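Local coordinates for KmHsv2 (Kluyveromyces marxianus, PDB 3VU4), which is a seven-bladed beta-propeller of the PROPPIN family, related to Atg18, and probably binds phosphoinositides at membranes, at residues K199-C213 with V243-L255. Sequence-based numbering, arbitrary orientation.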
ATOM      1  N   LYS A 199       4.115 -11.263  -6.185  1.00 39.42           N
ATOM      2  CA  LYS A 199       2.762 -10.742  -6.264  1.00 39.19           C
ATOM      3  C   LYS A 199       2.769  -9.235  -6.029  1.00 39.35           C
ATOM      4  O   LYS A 199       2.208  -8.472  -6.822  1.00 40.65           O
ATOM      5  CB  LYS A 199       1.877 -11.437  -5.228  1.00 40.10           C
ATOM      6  CG  LYS A 199       0.428 -10.962  -5.211  1.00 41.77           C
ATOM      7  CD  LYS A 199      -0.195 -11.058  -6.583  1.00 41.03           C
ATOM      8  CE  LYS A 199      -1.671 -10.723  -6.541  1.00 43.79           C
ATOM      9  NZ  LYS A 199      -2.187 -10.519  -7.922  1.00 45.91           N
ATOM     10  N   MET A 200       3.402  -8.816  -4.938  1.00 38.35           N
ATOM     11  CA  MET A 200       3.504  -7.398  -4.592  1.00 37.81           C
ATOM     12  C   MET A 200       4.555  -7.193  -3.511  1.00 37.14           C
ATOM     13  O   MET A 200       4.904  -8.137  -2.799  1.00 37.06           O
ATOM     14  CB  MET A 200       2.169  -6.873  -4.069  1.00 37.23           C
ATOM     15  CG  MET A 200       1.699  -7.562  -2.806  1.00 38.74           C
ATOM     16  SD  MET A 200       0.201  -6.824  -2.142  1.00 41.70           S
ATOM     17  CE  MET A 200      -1.001  -7.811  -2.983  1.00 42.85           C
ATOM     18  N   VAL A 201       5.069  -5.970  -3.399  1.00 35.18           N
ATOM     19  CA  VAL A 201       6.049  -5.664  -2.360  1.00 34.43           C
ATOM     20  C   VAL A 201       5.555  -4.455  -1.587  1.00 35.62           C
ATOM     21  O   VAL A 201       4.873  -3.596  -2.138  1.00 34.48           O
ATOM     22  CB  VAL A 201       7.472  -5.397  -2.929  1.00 32.27           C
ATOM     23  CG1 VAL A 201       7.958  -6.626  -3.702  1.00 31.51           C
ATOM     24  CG2 VAL A 201       7.482  -4.166  -3.785  1.00 28.45           C
ATOM     25  N   ARG A 202       5.882  -4.395  -0.303  1.00 37.15           N
ATOM     26  CA  ARG A 202       5.421  -3.293   0.522  1.00 38.75           C
ATOM     27  C   ARG A 202       6.460  -2.780   1.510  1.00 39.89           C
ATOM     28  O   ARG A 202       7.008  -3.543   2.317  1.00 39.75           O
ATOM     29  CB  ARG A 202       4.166  -3.726   1.282  1.00 41.17           C
ATOM     30  CG  ARG A 202       2.957  -4.005   0.394  1.00 43.23           C
ATOM     31  CD  ARG A 202       2.291  -2.703  -0.046  1.00 44.35           C
ATOM     32  NE  ARG A 202       1.050  -2.939  -0.778  1.00 45.91           N
ATOM     33  CZ  ARG A 202       0.977  -3.300  -2.056  1.00 45.88           C
ATOM     34  NH1 ARG A 202       2.074  -3.467  -2.780  1.00 46.80           N
ATOM     35  NH2 ARG A 202      -0.204  -3.517  -2.610  1.00 47.35           N
ATOM     36  N   LEU A 203       6.718  -1.477   1.438  1.00 40.10           N
ATOM     37  CA  LEU A 203       7.658  -0.809   2.324  1.00 38.55           C
ATOM     38  C   LEU A 203       6.923  -0.372   3.585  1.00 39.16           C
ATOM     39  O   LEU A 203       5.746  -0.008   3.525  1.00 38.24           O
ATOM     40  CB  LEU A 203       8.244   0.427   1.643  1.00 36.76           C
ATOM     41  CG  LEU A 203       9.233   0.211   0.497  1.00 37.91           C
ATOM     42  CD1 LEU A 203       9.514   1.537  -0.192  1.00 37.86           C
ATOM     43  CD2 LEU A 203      10.518  -0.403   1.031  1.00 36.35           C
ATOM     44  N   ASN A 204       7.603  -0.427   4.730  1.00 39.53           N
ATOM     45  CA  ASN A 204       6.987   0.022   5.969  1.00 39.85           C
ATOM     46  C   ASN A 204       7.173   1.544   6.039  1.00 39.73           C
ATOM     47  O   ASN A 204       7.895   2.122   5.223  1.00 38.27           O
ATOM     48  CB  ASN A 204       7.587  -0.709   7.191  1.00 38.93           C
ATOM     49  CG  ASN A 204       9.085  -0.450   7.388  1.00 41.91           C
ATOM     50  OD1 ASN A 204       9.777   0.072   6.508  1.00 39.76           O
ATOM     51  ND2 ASN A 204       9.592  -0.845   8.555  1.00 40.32           N
ATOM     52  N   ARG A 205       6.491   2.190   6.978  1.00 41.89           N
ATOM     53  CA  ARG A 205       6.547   3.642   7.143  1.00 44.49           C
ATOM     54  C   ARG A 205       7.928   4.271   6.985  1.00 46.74           C
ATOM     55  O   ARG A 205       8.102   5.219   6.219  1.00 46.67           O
ATOM     56  CB  ARG A 205       5.994   4.016   8.510  1.00 48.17           C
ATOM     57  CG  ARG A 205       4.653   4.691   8.499  1.00 52.45           C
ATOM     58  CD  ARG A 205       4.776   6.182   8.749  1.00 56.90           C
ATOM     59  NE  ARG A 205       3.564   6.722   9.371  1.00 62.54           N
ATOM     60  CZ  ARG A 205       2.332   6.574   8.882  1.00 65.18           C
ATOM     61  NH1 ARG A 205       2.136   5.897   7.754  1.00 66.15           N
ATOM     62  NH2 ARG A 205       1.290   7.096   9.526  1.00 66.08           N
ATOM     63  N   LYS A 206       8.903   3.750   7.723  1.00 48.47           N
ATOM     64  CA  LYS A 206      10.262   4.269   7.683  1.00 51.05           C
ATOM     65  C   LYS A 206      11.059   3.842   6.452  1.00 51.67           C
ATOM     66  O   LYS A 206      12.081   4.449   6.136  1.00 53.69           O
ATOM     67  CB  LYS A 206      11.014   3.833   8.936  1.00 53.67           C
ATOM     68  CG  LYS A 206      10.389   4.311  10.226  1.00 57.80           C
ATOM     69  CD  LYS A 206      11.050   3.659  11.431  1.00 59.08           C
ATOM     70  CE  LYS A 206      10.368   4.088  12.721  1.00 61.81           C
ATOM     71  NZ  LYS A 206      10.812   3.265  13.883  1.00 63.55           N
ATOM     72  N   SER A 207      10.597   2.800   5.769  1.00 49.97           N
ATOM     73  CA  SER A 207      11.269   2.280   4.580  1.00 49.16           C
ATOM     74  C   SER A 207      12.505   1.462   4.920  1.00 47.81           C
ATOM     75  O   SER A 207      13.331   1.199   4.052  1.00 48.31           O
ATOM     76  CB  SER A 207      11.666   3.411   3.625  1.00 49.57           C
ATOM     77  OG  SER A 207      10.545   3.900   2.914  1.00 53.76           O
ATOM     78  N   ASP A 208      12.634   1.064   6.179  1.00 46.01           N
ATOM     79  CA  ASP A 208      13.775   0.266   6.593  1.00 44.78           C
ATOM     80  C   ASP A 208      13.496  -1.220   6.403  1.00 43.64           C
ATOM     81  O   ASP A 208      14.390  -2.050   6.544  1.00 44.13           O
ATOM     82  CB  ASP A 208      14.144   0.562   8.049  1.00 47.11           C
ATOM     83  CG  ASP A 208      12.979   0.397   8.991  1.00 51.80           C
ATOM     84  OD1 ASP A 208      13.078  -0.424   9.923  1.00 55.67           O
ATOM     85  OD2 ASP A 208      11.960   1.092   8.810  1.00 57.31           O
ATOM     86  N   MET A 209      12.251  -1.557   6.079  1.00 41.84           N
ATOM     87  CA  MET A 209      11.887  -2.952   5.828  1.00 40.36           C
ATOM     88  C   MET A 209      10.948  -3.050   4.633  1.00 38.26           C
ATOM     89  O   MET A 209      10.225  -2.101   4.314  1.00 39.46           O
ATOM     90  CB  MET A 209      11.215  -3.578   7.056  1.00 41.70           C
ATOM     91  CG  MET A 209      12.148  -3.792   8.241  1.00 46.24           C
ATOM     92  SD  MET A 209      11.378  -4.744   9.576  1.00 50.22           S
ATOM     93  CE  MET A 209      10.068  -3.559  10.179  1.00 54.08           C
ATOM     94  N   VAL A 210      10.969  -4.187   3.957  1.00 34.95           N
ATOM     95  CA  VAL A 210      10.084  -4.383   2.817  1.00 34.03           C
ATOM     96  C   VAL A 210       9.469  -5.774   2.904  1.00 33.98           C
ATOM     97  O   VAL A 210      10.180  -6.754   3.104  1.00 34.55           O
ATOM     98  CB  VAL A 210      10.831  -4.222   1.479  1.00 32.32           C
ATOM     99  CG1 VAL A 210      11.966  -5.236   1.375  1.00 30.65           C
ATOM    100  CG2 VAL A 210       9.855  -4.372   0.332  1.00 32.29           C
ATOM    101  N   ALA A 211       8.145  -5.856   2.786  1.00 32.75           N
ATOM    102  CA  ALA A 211       7.458  -7.144   2.854  1.00 32.70           C
ATOM    103  C   ALA A 211       7.148  -7.626   1.442  1.00 32.78           C
ATOM    104  O   ALA A 211       6.736  -6.836   0.580  1.00 33.34           O
ATOM    105  CB  ALA A 211       6.165  -7.014   3.663  1.00 32.04           C
ATOM    106  N   THR A 212       7.359  -8.913   1.200  1.00 31.60           N
ATOM    107  CA  THR A 212       7.100  -9.478  -0.121  1.00 32.45           C
ATOM    108  C   THR A 212       6.277 -10.753  -0.045  1.00 33.68           C
ATOM    109  O   THR A 212       6.207 -11.421   0.986  1.00 34.06           O
ATOM    110  CB  THR A 212       8.420  -9.814  -0.879  1.00 30.93           C
ATOM    111  OG1 THR A 212       9.058 -10.946  -0.272  1.00 26.16           O
ATOM    112  CG2 THR A 212       9.372  -8.635  -0.841  1.00 30.22           C
ATOM    113  N   CYS A 213       5.639 -11.082  -1.150  1.00 34.66           N
ATOM    114  CA  CYS A 213       4.859 -12.303  -1.222  1.00 37.80           C
ATOM    115  C   CYS A 213       4.738 -12.656  -2.683  1.00 38.63           C
ATOM    116  O   CYS A 213       4.697 -11.766  -3.533  1.00 38.59           O
ATOM    117  CB  CYS A 213       3.476 -12.112  -0.606  1.00 37.97           C
ATOM    118  SG  CYS A 213       2.411 -11.040  -1.540  1.00 38.52           S
ATOM    119  N   VAL A 243      -3.538 -12.784  -2.605  1.00 41.74           N
ATOM    120  CA  VAL A 243      -3.442 -11.608  -1.776  1.00 37.82           C
ATOM    121  C   VAL A 243      -3.957 -10.419  -2.586  1.00 37.87           C
ATOM    122  O   VAL A 243      -3.609 -10.263  -3.755  1.00 38.38           O
ATOM    123  CB  VAL A 243      -1.979 -11.359  -1.376  1.00 38.49           C
ATOM    124  CG1 VAL A 243      -1.862 -10.062  -0.588  1.00 36.04           C
ATOM    125  CG2 VAL A 243      -1.453 -12.544  -0.578  1.00 34.70           C
ATOM    126  N   VAL A 244      -4.788  -9.587  -1.972  1.00 35.85           N
ATOM    127  CA  VAL A 244      -5.333  -8.419  -2.654  1.00 34.32           C
ATOM    128  C   VAL A 244      -4.573  -7.186  -2.192  1.00 35.69           C
ATOM    129  O   VAL A 244      -4.309  -6.272  -2.972  1.00 36.43           O
ATOM    130  CB  VAL A 244      -6.842  -8.253  -2.355  1.00 32.19           C
ATOM    131  CG1 VAL A 244      -7.366  -6.970  -2.961  1.00 26.74           C
ATOM    132  CG2 VAL A 244      -7.602  -9.439  -2.920  1.00 31.52           C
ATOM    133  N   ASP A 245      -4.220  -7.156  -0.916  1.00 36.25           N
ATOM    134  CA  ASP A 245      -3.457  -6.034  -0.402  1.00 36.55           C
ATOM    135  C   ASP A 245      -2.725  -6.409   0.885  1.00 36.62           C
ATOM    136  O   ASP A 245      -3.109  -7.341   1.601  1.00 34.53           O
ATOM    137  CB  ASP A 245      -4.353  -4.812  -0.193  1.00 34.20           C
ATOM    138  CG  ASP A 245      -3.557  -3.509  -0.162  1.00 35.95           C
ATOM    139  OD1 ASP A 245      -2.334  -3.557  -0.430  1.00 33.27           O
ATOM    140  OD2 ASP A 245      -4.153  -2.439   0.122  1.00 36.54           O
ATOM    141  N   MET A 246      -1.655  -5.673   1.152  1.00 37.20           N
ATOM    142  CA  MET A 246      -0.809  -5.910   2.310  1.00 37.38           C
ATOM    143  C   MET A 246      -0.277  -4.555   2.737  1.00 37.17           C
ATOM    144  O   MET A 246       0.326  -3.846   1.936  1.00 37.52           O
ATOM    145  CB  MET A 246       0.316  -6.853   1.896  1.00 36.38           C
ATOM    146  CG  MET A 246       1.412  -7.030   2.888  1.00 38.81           C
ATOM    147  SD  MET A 246       2.352  -8.502   2.457  1.00 39.43           S
ATOM    148  CE  MET A 246       3.245  -7.940   1.004  1.00 37.45           C
ATOM    149  N   LYS A 247      -0.526  -4.196   3.995  1.00 37.18           N
ATOM    150  CA  LYS A 247      -0.107  -2.904   4.543  1.00 35.08           C
ATOM    151  C   LYS A 247       0.492  -3.020   5.961  1.00 35.25           C
ATOM    152  O   LYS A 247       0.150  -3.935   6.721  1.00 34.21           O
ATOM    153  CB  LYS A 247      -1.309  -1.966   4.538  1.00 33.98           C
ATOM    154  CG  LYS A 247      -1.254  -0.856   3.513  1.00 35.06           C
ATOM    155  CD  LYS A 247      -0.846  -1.339   2.139  1.00 35.18           C
ATOM    156  CE  LYS A 247      -0.998  -0.230   1.107  1.00 34.18           C
ATOM    157  NZ  LYS A 247      -2.426   0.180   0.894  1.00 35.53           N
ATOM    158  N   TRP A 248       1.383  -2.088   6.302  1.00 35.26           N
ATOM    159  CA  TRP A 248       2.084  -2.067   7.598  1.00 35.09           C
ATOM    160  C   TRP A 248       1.454  -1.133   8.627  1.00 35.83           C
ATOM    161  O   TRP A 248       0.982  -0.052   8.277  1.00 38.27           O
ATOM    162  CB  TRP A 248       3.533  -1.600   7.418  1.00 33.50           C
ATOM    163  CG  TRP A 248       4.487  -2.520   6.681  1.00 32.81           C
ATOM    164  CD1 TRP A 248       4.652  -2.632   5.325  1.00 30.46           C
ATOM    165  CD2 TRP A 248       5.495  -3.352   7.275  1.00 31.51           C
ATOM    166  NE1 TRP A 248       5.705  -3.469   5.040  1.00 29.49           N
ATOM    167  CE2 TRP A 248       6.241  -3.928   6.217  1.00 31.37           C
ATOM    168  CE3 TRP A 248       5.838  -3.665   8.600  1.00 27.75           C
ATOM    169  CZ2 TRP A 248       7.322  -4.795   6.444  1.00 28.91           C
ATOM    170  CZ3 TRP A 248       6.907  -4.528   8.827  1.00 29.91           C
ATOM    171  CH2 TRP A 248       7.636  -5.086   7.751  1.00 29.86           C
ATOM    172  N   SER A 249       1.464  -1.520   9.899  1.00 35.39           N
ATOM    173  CA  SER A 249       0.910  -0.634  10.925  1.00 35.68           C
ATOM    174  C   SER A 249       1.883   0.542  11.046  1.00 35.75           C
ATOM    175  O   SER A 249       3.048   0.434  10.669  1.00 32.95           O
ATOM    176  CB  SER A 249       0.745  -1.366  12.262  1.00 35.35           C
ATOM    177  OG  SER A 249       1.974  -1.893  12.726  1.00 35.90           O
ATOM    178  N   THR A 250       1.405   1.665  11.563  1.00 38.64           N
ATOM    179  CA  THR A 250       2.227   2.870  11.659  1.00 41.90           C
ATOM    180  C   THR A 250       3.595   2.770  12.342  1.00 44.31           C
ATOM    181  O   THR A 250       4.526   3.467  11.943  1.00 45.33           O
ATOM    182  CB  THR A 250       1.415   4.023  12.272  1.00 41.79           C
ATOM    183  OG1 THR A 250       0.899   3.632  13.548  1.00 44.74           O
ATOM    184  CG2 THR A 250       0.253   4.375  11.356  1.00 41.25           C
ATOM    185  N   ASP A 251       3.738   1.911  13.348  1.00 46.20           N
ATOM    186  CA  ASP A 251       5.037   1.756  14.014  1.00 46.44           C
ATOM    187  C   ASP A 251       5.865   0.608  13.408  1.00 45.28           C
ATOM    188  O   ASP A 251       6.969   0.314  13.877  1.00 46.33           O
ATOM    189  CB  ASP A 251       4.847   1.510  15.513  1.00 46.97           C
ATOM    190  CG  ASP A 251       4.043   0.255  15.802  1.00 51.79           C
ATOM    191  OD1 ASP A 251       3.782  -0.538  14.866  1.00 54.47           O
ATOM    192  OD2 ASP A 251       3.672   0.058  16.973  1.00 51.00           O
ATOM    193  N   GLY A 252       5.324  -0.036  12.375  1.00 42.88           N
ATOM    194  CA  GLY A 252       6.025  -1.129  11.719  1.00 39.63           C
ATOM    195  C   GLY A 252       5.941  -2.460  12.447  1.00 37.88           C
ATOM    196  O   GLY A 252       6.637  -3.418  12.096  1.00 38.74           O
ATOM    197  N   SER A 253       5.081  -2.520  13.455  1.00 36.81           N
ATOM    198  CA  SER A 253       4.892  -3.720  14.270  1.00 36.44           C
ATOM    199  C   SER A 253       4.049  -4.846  13.657  1.00 34.97           C
ATOM    200  O   SER A 253       4.363  -6.020  13.816  1.00 33.88           O
ATOM    201  CB  SER A 253       4.265  -3.329  15.612  1.00 35.83           C
ATOM    202  OG  SER A 253       3.743  -4.477  16.269  1.00 41.51           O
ATOM    203  N   LYS A 254       2.958  -4.496  12.991  1.00 36.21           N
ATOM    204  CA  LYS A 254       2.100  -5.510  12.401  1.00 36.34           C
ATOM    205  C   LYS A 254       1.900  -5.344  10.913  1.00 35.68           C
ATOM    206  O   LYS A 254       1.988  -4.249  10.362  1.00 36.20           O
ATOM    207  CB  LYS A 254       0.748  -5.528  13.107  1.00 36.68           C
ATOM    208  CG  LYS A 254       0.851  -6.022  14.525  1.00 39.33           C
ATOM    209  CD  LYS A 254      -0.410  -5.764  15.300  1.00 43.85           C
ATOM    210  CE  LYS A 254      -0.157  -5.951  16.794  1.00 47.51           C
ATOM    211  NZ  LYS A 254       0.891  -5.003  17.292  1.00 47.80           N
ATOM    212  N   LEU A 255       1.636  -6.465  10.267  1.00 35.20           N
ATOM    213  CA  LEU A 255       1.415  -6.490   8.837  1.00 34.92           C
ATOM    214  C   LEU A 255       0.012  -7.060   8.598  1.00 35.81           C
ATOM    215  O   LEU A 255      -0.311  -8.143   9.095  1.00 35.39           O
ATOM    216  CB  LEU A 255       2.474  -7.379   8.198  1.00 33.56           C
ATOM    217  CG  LEU A 255       2.653  -7.400   6.693  1.00 31.26           C
ATOM    218  CD1 LEU A 255       2.912  -5.998   6.191  1.00 34.03           C
ATOM    219  CD2 LEU A 255       3.811  -8.313   6.367  1.00 31.22           C
TER
HETATM  220  O   HOH W   1      -5.269 -10.157  -6.632  1.00 44.81           O
HETATM  221  O   HOH W   2       5.510   0.893   9.082  1.00 35.61           O
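W248 and M246 of strand 243-248 pack against the hairpin of strands 199-203 and 209-213; strand 243-248 runs nearly parallel to 199-203, their axes 15° apart and 7.2 Å at closest approach. W248 has the largest share of the contact. Its NE1 donates a hydrogen bond of 3.0 Å to R202 O, reaching the oxygen from above the carbonyl plane. That oxygen also accepts from A211 N, so two donors hold it. N204 CB sits over one face of the indole in a CH-pi contact, 3.5 Å from the centroid of the five-membered ring, and L255 CD1 lies over the opposite face, toward its rim. A211 CB meets W248 CZ2, while M209 CE touches W248 CZ3 at 3.6 Å. With an alanine in place of W248, R202 O would keep only A211 N of its two donors, and a gap would probably open between N204 and L255. Further along, M246 CE lies near A211 CB and C213 SG. M200 bends at its end (chi3 90°), which brings CE to V243 CG1. R202 NH2 makes a salt bridge of 3.0 Å to D245 OD1, in the guanidinium plane. M246 N binds the same oxygen from the other face of the carboxylate. D245 OD2 takes K247 NZ at 3.2 Å, which extends the salt-bridge network. At the turns, a water links R205 N to S249 O. The contact joins the first two strands of two successive propeller blades, the innermost strands 199-203 and 243-248 running side by side. Strand 142-146 of the preceding blade lies against V201 and L203, and strand 310-313 of the following blade binds D245 and K247 through I311.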